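Local coordinates for protein putative aspartate aminotransferase (Thermus thermophilus, PDB 1IUG) that probably acts as a pyridoxal-phosphate-dependent aminotransferase of class V, passing amino groups between amino acids such as aspartate and 2-oxo acids, at residues V117-A123 / A146-N151; L164-E168 / L250-L254. One frame throughout, in Å; residues are numbered along the deposited sequence.

Contact 1 (V117-A123 / A146-N151); sequences VAKEGYA and AFKEKN
The side-chain amide of N151 is gripped at both of its ends by main-chain groups. Its OD1 takes two N-H groups: Y122 N at 3.0 Å, standing above the carbonyl plane, and, weakly, G121 N at 3.1 Å. At the other end ND2 donates to K119 O, nearly in the amide plane and with an N-H...O angle of 161°; the modelled 2.5 Å between N151 ND2 and K119 O is unusually short and its exact length doubtful. N151 ND2 also donates to F147 O, 3.1 Å away. Four bonds, that from G121 N weak, fix the rotation of the amide and favour this assignment of its oxygen and nitrogen ends. N151 ND2 also stands 3.4 Å above the plane of the F147 ring, offset toward its rim. F147 has CG anti to its backbone N (chi1 177°), which carries the ring edge to the loop, where CD1 lies 3.5 Å from V117 O. K150 lays CB and CG alongside the backbone of A118 and K119. An asparagine at the C-terminal end of helix 140-150 thus fastens the loop that feeds strand 124-128, an interior strand of the seven-stranded sheet; V117 and F147 both meet L125 there, and Y122 OH bonds to E102 on strand 100-105.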
ATOM      1  N   VAL A 117       5.474   5.892  33.270  1.00 34.06           N
ATOM      2  CA  VAL A 117       5.560   4.592  32.617  1.00 34.98           C
ATOM      3  C   VAL A 117       6.413   3.585  33.381  1.00 35.62           C
ATOM      4  O   VAL A 117       6.582   2.445  32.941  1.00 34.60           O
ATOM      5  CB  VAL A 117       6.072   4.715  31.159  1.00 35.69           C
ATOM      6  CG1 VAL A 117       5.125   5.595  30.349  1.00 34.01           C
ATOM      7  CG2 VAL A 117       7.499   5.270  31.127  1.00 36.00           C
ATOM      8  N   ALA A 118       6.955   4.006  34.522  1.00 37.31           N
ATOM      9  CA  ALA A 118       7.774   3.119  35.344  1.00 39.28           C
ATOM     10  C   ALA A 118       6.849   2.204  36.155  1.00 40.23           C
ATOM     11  O   ALA A 118       6.776   2.298  37.379  1.00 41.38           O
ATOM     12  CB  ALA A 118       8.684   3.941  36.265  1.00 40.10           C
ATOM     13  N   LYS A 119       6.121   1.347  35.441  1.00 41.63           N
ATOM     14  CA  LYS A 119       5.169   0.398  36.018  1.00 42.54           C
ATOM     15  C   LYS A 119       5.641  -1.026  35.751  1.00 42.75           C
ATOM     16  O   LYS A 119       5.990  -1.358  34.620  1.00 42.46           O
ATOM     17  CB  LYS A 119       3.820   0.499  35.304  1.00 46.13           C
ATOM     18  CG  LYS A 119       2.978   1.753  35.401  1.00 47.79           C
ATOM     19  CD  LYS A 119       2.572   2.095  36.811  1.00 52.49           C
ATOM     20  CE  LYS A 119       1.685   3.338  36.824  1.00 54.36           C
ATOM     21  NZ  LYS A 119       1.422   3.892  35.455  1.00 50.89           N
ATOM     22  N   GLU A 120       5.586  -1.888  36.758  1.00 43.30           N
ATOM     23  CA  GLU A 120       5.976  -3.282  36.562  1.00 45.35           C
ATOM     24  C   GLU A 120       4.732  -4.085  36.177  1.00 43.31           C
ATOM     25  O   GLU A 120       3.617  -3.729  36.565  1.00 43.65           O
ATOM     26  CB  GLU A 120       6.610  -3.862  37.832  1.00 48.39           C
ATOM     27  CG  GLU A 120       5.742  -3.744  39.077  1.00 54.42           C
ATOM     28  CD  GLU A 120       6.346  -4.433  40.289  1.00 59.01           C
ATOM     29  OE1 GLU A 120       7.571  -4.302  40.514  1.00 59.70           O
ATOM     30  OE2 GLU A 120       5.585  -5.105  41.023  1.00 61.25           O
ATOM     31  N   GLY A 121       4.921  -5.130  35.377  1.00 41.73           N
ATOM     32  CA  GLY A 121       3.803  -5.968  34.972  1.00 41.07           C
ATOM     33  C   GLY A 121       3.325  -5.861  33.530  1.00 40.17           C
ATOM     34  O   GLY A 121       2.316  -6.472  33.167  1.00 39.52           O
ATOM     35  N   TYR A 122       4.041  -5.107  32.700  1.00 39.22           N
ATOM     36  CA  TYR A 122       3.643  -4.945  31.304  1.00 37.00           C
ATOM     37  C   TYR A 122       4.630  -5.575  30.336  1.00 34.88           C
ATOM     38  O   TYR A 122       5.846  -5.524  30.538  1.00 35.79           O
ATOM     39  CB  TYR A 122       3.444  -3.467  30.965  1.00 37.20           C
ATOM     40  CG  TYR A 122       2.485  -2.766  31.894  1.00 36.88           C
ATOM     41  CD1 TYR A 122       2.926  -2.256  33.110  1.00 37.73           C
ATOM     42  CD2 TYR A 122       1.128  -2.650  31.583  1.00 38.12           C
ATOM     43  CE1 TYR A 122       2.046  -1.655  33.998  1.00 37.05           C
ATOM     44  CE2 TYR A 122       0.233  -2.041  32.471  1.00 36.35           C
ATOM     45  CZ  TYR A 122       0.705  -1.548  33.677  1.00 38.60           C
ATOM     46  OH  TYR A 122      -0.145  -0.950  34.579  1.00 38.04           O
ATOM     47  N   ALA A 123       4.088  -6.201  29.299  1.00 33.55           N
ATOM     48  CA  ALA A 123       4.895  -6.846  28.273  1.00 32.86           C
ATOM     49  C   ALA A 123       5.462  -5.814  27.293  1.00 32.05           C
ATOM     50  O   ALA A 123       6.498  -6.045  26.670  1.00 30.69           O
ATOM     51  CB  ALA A 123       4.059  -7.874  27.532  1.00 32.64           C
ATOM     52  N   ALA A 146      13.077   3.944  31.607  1.00 34.38           N
ATOM     53  CA  ALA A 146      12.311   3.995  32.851  1.00 32.08           C
ATOM     54  C   ALA A 146      11.391   2.770  32.850  1.00 32.50           C
ATOM     55  O   ALA A 146      11.225   2.098  33.870  1.00 31.84           O
ATOM     56  CB  ALA A 146      11.491   5.273  32.921  1.00 32.03           C
ATOM     57  N   PHE A 147      10.836   2.463  31.677  1.00 30.37           N
ATOM     58  CA  PHE A 147       9.954   1.312  31.501  1.00 30.35           C
ATOM     59  C   PHE A 147      10.757   0.006  31.587  1.00 30.98           C
ATOM     60  O   PHE A 147      10.304  -0.968  32.184  1.00 29.83           O
ATOM     61  CB  PHE A 147       9.242   1.404  30.143  1.00 29.16           C
ATOM     62  CG  PHE A 147       8.361   0.224  29.833  1.00 27.50           C
ATOM     63  CD1 PHE A 147       7.081   0.131  30.378  1.00 28.32           C
ATOM     64  CD2 PHE A 147       8.807  -0.790  28.992  1.00 27.88           C
ATOM     65  CE1 PHE A 147       6.257  -0.956  30.088  1.00 27.16           C
ATOM     66  CE2 PHE A 147       7.991  -1.883  28.695  1.00 27.83           C
ATOM     67  CZ  PHE A 147       6.714  -1.964  29.245  1.00 27.65           C
ATOM     68  N   LYS A 148      11.939  -0.001  30.974  1.00 32.98           N
ATOM     69  CA  LYS A 148      12.828  -1.165  30.968  1.00 36.42           C
ATOM     70  C   LYS A 148      13.323  -1.545  32.371  1.00 37.19           C
ATOM     71  O   LYS A 148      13.582  -2.719  32.644  1.00 36.23           O
ATOM     72  CB  LYS A 148      14.048  -0.899  30.078  1.00 38.54           C
ATOM     73  CG  LYS A 148      13.858  -1.062  28.569  1.00 42.24           C
ATOM     74  CD  LYS A 148      13.435  -2.470  28.191  1.00 45.20           C
ATOM     75  CE  LYS A 148      13.276  -2.648  26.674  1.00 46.18           C
ATOM     76  NZ  LYS A 148      13.570  -1.437  25.865  1.00 43.65           N
ATOM     77  N   GLU A 149      13.507  -0.546  33.233  1.00 39.22           N
ATOM     78  CA  GLU A 149      13.972  -0.786  34.601  1.00 43.05           C
ATOM     79  C   GLU A 149      12.994  -1.650  35.377  1.00 41.71           C
ATOM     80  O   GLU A 149      13.398  -2.511  36.156  1.00 42.93           O
ATOM     81  CB  GLU A 149      14.173   0.532  35.355  1.00 46.96           C
ATOM     82  CG  GLU A 149      15.485   1.241  35.052  1.00 53.47           C
ATOM     83  CD  GLU A 149      15.704   2.489  35.902  1.00 57.42           C
ATOM     84  OE1 GLU A 149      15.039   2.637  36.955  1.00 59.53           O
ATOM     85  OE2 GLU A 149      16.557   3.321  35.515  1.00 59.05           O
ATOM     86  N   LYS A 150      11.707  -1.402  35.159  1.00 40.88           N
ATOM     87  CA  LYS A 150      10.647  -2.139  35.827  1.00 39.99           C
ATOM     88  C   LYS A 150      10.170  -3.343  35.015  1.00 39.61           C
ATOM     89  O   LYS A 150       9.513  -4.240  35.549  1.00 40.08           O
ATOM     90  CB  LYS A 150       9.476  -1.198  36.131  1.00 41.90           C
ATOM     91  CG  LYS A 150       9.817  -0.080  37.116  1.00 42.72           C
ATOM     92  CD  LYS A 150      10.262  -0.655  38.461  1.00 45.93           C
ATOM     93  CE  LYS A 150      10.619   0.419  39.489  1.00 47.26           C
ATOM     94  NZ  LYS A 150      10.473   1.816  38.997  1.00 49.18           N
ATOM     95  N   ASN A 151      10.503  -3.360  33.726  1.00 38.53           N
ATOM     96  CA  ASN A 151      10.116  -4.458  32.839  1.00 38.02           C
ATOM     97  C   ASN A 151      11.306  -4.870  31.970  1.00 39.32           C
ATOM     98  O   ASN A 151      11.339  -4.597  30.768  1.00 39.62           O
ATOM     99  CB  ASN A 151       8.937  -4.042  31.950  1.00 35.81           C
ATOM    100  CG  ASN A 151       7.742  -3.563  32.746  1.00 33.72           C
ATOM    101  OD1 ASN A 151       6.934  -4.361  33.211  1.00 33.57           O
ATOM    102  ND2 ASN A 151       7.624  -2.252  32.905  1.00 30.95           N
TER
HETATM  103  O   HOH W   1       7.785  -6.878  35.464  1.00 50.21           O

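Contact 2 (L164-E168 / L250-L254); sequences LLVGE and LEEHL
Polar contacts join L165 and V166 to the helix by two different routes. H253 NE2 donates to L165 O at 2.9 Å, and although this oxygen lies in the ring plane at the edge, the N-H...O angle of 125° makes the bond weak. With CG anti to the backbone N (chi1 173°), the imidazole leans from the helix toward the loop. Replacing H253 by an alanine is likely to leave L165 O without this donor and open a gap between the loop and the first turn of the helix. The second route is indirect: water 2 donates to V166 O and to L254 O, 2.8 Å from each, and so bridges the two backbones.

L254 supplies methyl-to-polar packing. Its CD2 lies against the peptide between V166 and G167, 3.5 Å from V166 O, and its other methyl, CD1, is 3.4 Å from E168 OE1. The apolar pair is L165 with L250, whose CD1 methyls meet more loosely, 4.1 Å apart.

Like charges also meet. E168 OE1 and E251 OE2 are 2.9 Å apart, with the side chains crossing at about a right angle and the carboxylate planes only 6° from coplanar. Two like charges at this distance would probably raise the pKa of one carboxylate. E168 OE2 has R48 as a long, weak ion-pair partner.

The loop between strands 155-159 and 178-182 is thus set against the N-terminal turn of helix 250-270. L165 touches L243 and V246 of helix 233-246, and H253 rests on V246 as well.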
ATOM      1  N   LEU A 164      11.681  10.368  11.745  1.00 22.01           N
ATOM      2  CA  LEU A 164      12.684   9.818  10.833  1.00 23.35           C
ATOM      3  C   LEU A 164      13.068  10.862   9.785  1.00 23.20           C
ATOM      4  O   LEU A 164      12.211  11.335   9.040  1.00 22.03           O
ATOM      5  CB  LEU A 164      12.160   8.561  10.129  1.00 21.53           C
ATOM      6  CG  LEU A 164      13.155   7.864   9.188  1.00 22.49           C
ATOM      7  CD1 LEU A 164      14.281   7.238   9.995  1.00 21.72           C
ATOM      8  CD2 LEU A 164      12.456   6.809   8.357  1.00 21.39           C
ATOM      9  N   LEU A 165      14.354  11.215   9.747  1.00 23.79           N
ATOM     10  CA  LEU A 165      14.903  12.205   8.808  1.00 25.51           C
ATOM     11  C   LEU A 165      14.440  13.639   9.087  1.00 26.82           C
ATOM     12  O   LEU A 165      14.608  14.538   8.262  1.00 27.18           O
ATOM     13  CB  LEU A 165      14.585  11.824   7.357  1.00 26.66           C
ATOM     14  CG  LEU A 165      15.804  11.663   6.445  1.00 28.14           C
ATOM     15  CD1 LEU A 165      16.605  10.451   6.875  1.00 28.14           C
ATOM     16  CD2 LEU A 165      15.364  11.523   4.999  1.00 28.93           C
ATOM     17  N   VAL A 166      13.858  13.839  10.262  1.00 26.06           N
ATOM     18  CA  VAL A 166      13.378  15.149  10.676  1.00 27.42           C
ATOM     19  C   VAL A 166      14.169  15.531  11.924  1.00 27.42           C
ATOM     20  O   VAL A 166      14.641  16.655  12.051  1.00 29.53           O
ATOM     21  CB  VAL A 166      11.863  15.109  10.986  1.00 26.31           C
ATOM     22  CG1 VAL A 166      11.385  16.456  11.472  1.00 27.66           C
ATOM     23  CG2 VAL A 166      11.095  14.707   9.744  1.00 25.30           C
ATOM     24  N   GLY A 167      14.339  14.556  12.811  1.00 28.04           N
ATOM     25  CA  GLY A 167      15.085  14.744  14.039  1.00 29.31           C
ATOM     26  C   GLY A 167      15.956  13.523  14.280  1.00 30.15           C
ATOM     27  O   GLY A 167      15.951  12.581  13.481  1.00 28.21           O
ATOM     28  N   GLU A 168      16.721  13.542  15.366  1.00 31.80           N
ATOM     29  CA  GLU A 168      17.596  12.428  15.716  1.00 34.10           C
ATOM     30  C   GLU A 168      16.792  11.210  16.138  1.00 34.11           C
ATOM     31  O   GLU A 168      15.861  11.318  16.942  1.00 34.29           O
ATOM     32  CB  GLU A 168      18.538  12.822  16.857  1.00 39.05           C
ATOM     33  CG  GLU A 168      19.670  13.761  16.454  1.00 47.89           C
ATOM     34  CD  GLU A 168      20.733  13.086  15.596  1.00 52.82           C
ATOM     35  OE1 GLU A 168      21.502  13.813  14.930  1.00 56.21           O
ATOM     36  OE2 GLU A 168      20.816  11.835  15.594  1.00 55.75           O
ATOM     37  N   LEU A 250      23.381  14.054   6.626  1.00 35.81           N
ATOM     38  CA  LEU A 250      22.298  13.959   7.607  1.00 37.60           C
ATOM     39  C   LEU A 250      22.254  15.076   8.648  1.00 38.29           C
ATOM     40  O   LEU A 250      21.214  15.717   8.822  1.00 36.62           O
ATOM     41  CB  LEU A 250      22.318  12.597   8.311  1.00 35.77           C
ATOM     42  CG  LEU A 250      21.150  12.337   9.272  1.00 36.92           C
ATOM     43  CD1 LEU A 250      19.825  12.387   8.520  1.00 34.39           C
ATOM     44  CD2 LEU A 250      21.323  10.996   9.958  1.00 35.99           C
ATOM     45  N   GLU A 251      23.388  15.318   9.308  1.00 39.69           N
ATOM     46  CA  GLU A 251      23.497  16.347  10.343  1.00 40.38           C
ATOM     47  C   GLU A 251      23.089  17.726   9.839  1.00 38.64           C
ATOM     48  O   GLU A 251      22.426  18.485  10.549  1.00 37.81           O
ATOM     49  CB  GLU A 251      24.925  16.400  10.890  1.00 44.23           C
ATOM     50  CG  GLU A 251      25.001  16.603  12.396  1.00 50.07           C
ATOM     51  CD  GLU A 251      24.361  15.462  13.176  1.00 54.23           C
ATOM     52  OE1 GLU A 251      24.724  14.286  12.931  1.00 55.35           O
ATOM     53  OE2 GLU A 251      23.497  15.741  14.038  1.00 56.29           O
ATOM     54  N   GLU A 252      23.489  18.042   8.612  1.00 36.95           N
ATOM     55  CA  GLU A 252      23.153  19.321   8.005  1.00 36.81           C
ATOM     56  C   GLU A 252      21.660  19.374   7.694  1.00 33.85           C
ATOM     57  O   GLU A 252      21.023  20.411   7.876  1.00 31.40           O
ATOM     58  CB  GLU A 252      23.965  19.546   6.724  1.00 41.05           C
ATOM     59  CG  GLU A 252      25.473  19.651   6.940  1.00 48.53           C
ATOM     60  CD  GLU A 252      26.207  18.314   6.832  1.00 52.54           C
ATOM     61  OE1 GLU A 252      25.838  17.342   7.530  1.00 53.82           O
ATOM     62  OE2 GLU A 252      27.176  18.242   6.047  1.00 56.57           O
ATOM     63  N   HIS A 253      21.111  18.248   7.235  1.00 31.90           N
ATOM     64  CA  HIS A 253      19.689  18.156   6.903  1.00 28.40           C
ATOM     65  C   HIS A 253      18.838  18.352   8.151  1.00 26.17           C
ATOM     66  O   HIS A 253      17.826  19.056   8.125  1.00 24.84           O
ATOM     67  CB  HIS A 253      19.370  16.798   6.260  1.00 28.62           C
ATOM     68  CG  HIS A 253      17.907  16.565   6.036  1.00 29.14           C
ATOM     69  ND1 HIS A 253      17.217  17.117   4.976  1.00 29.19           N
ATOM     70  CD2 HIS A 253      16.999  15.853   6.745  1.00 29.25           C
ATOM     71  CE1 HIS A 253      15.949  16.754   5.044  1.00 29.23           C
ATOM     72  NE2 HIS A 253      15.789  15.987   6.107  1.00 29.66           N
ATOM     73  N   LEU A 254      19.258  17.721   9.242  1.00 25.75           N
ATOM     74  CA  LEU A 254      18.542  17.822  10.509  1.00 26.51           C
ATOM     75  C   LEU A 254      18.585  19.246  11.065  1.00 25.08           C
ATOM     76  O   LEU A 254      17.565  19.765  11.522  1.00 26.58           O
ATOM     77  CB  LEU A 254      19.100  16.819  11.525  1.00 24.18           C
ATOM     78  CG  LEU A 254      18.954  15.347  11.124  1.00 27.15           C
ATOM     79  CD1 LEU A 254      19.509  14.440  12.220  1.00 26.25           C
ATOM     80  CD2 LEU A 254      17.486  15.022  10.841  1.00 25.27           C
TER
HETATM   81  O   HOH W   2      16.198  18.372  13.536  1.00 27.28           O

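How the contacts relate
Contact 1 closes before contact 2 opens, so the two follow one another along the chain without interlocking. Their centres lie 30 Å apart and their nearest atoms about 16 Å apart, which rules out direct touch. What they share is the seven-stranded mixed sheet: strand 155-159 follows the helix of contact 1 and precedes the loop of contact 2. Contact 1, its centre 24 Å from that of the chain, is a local fastening of a loop to a helix at the sheet's margin. Contact 2, at 13 Å, ties the sheet-bearing part to helix 250-270, which leads, as in fold-type-I PLP enzymes, toward the C-terminal part. Both lie away from K185, which carries the cofactor, and R322, the predicted substrate-binding residue.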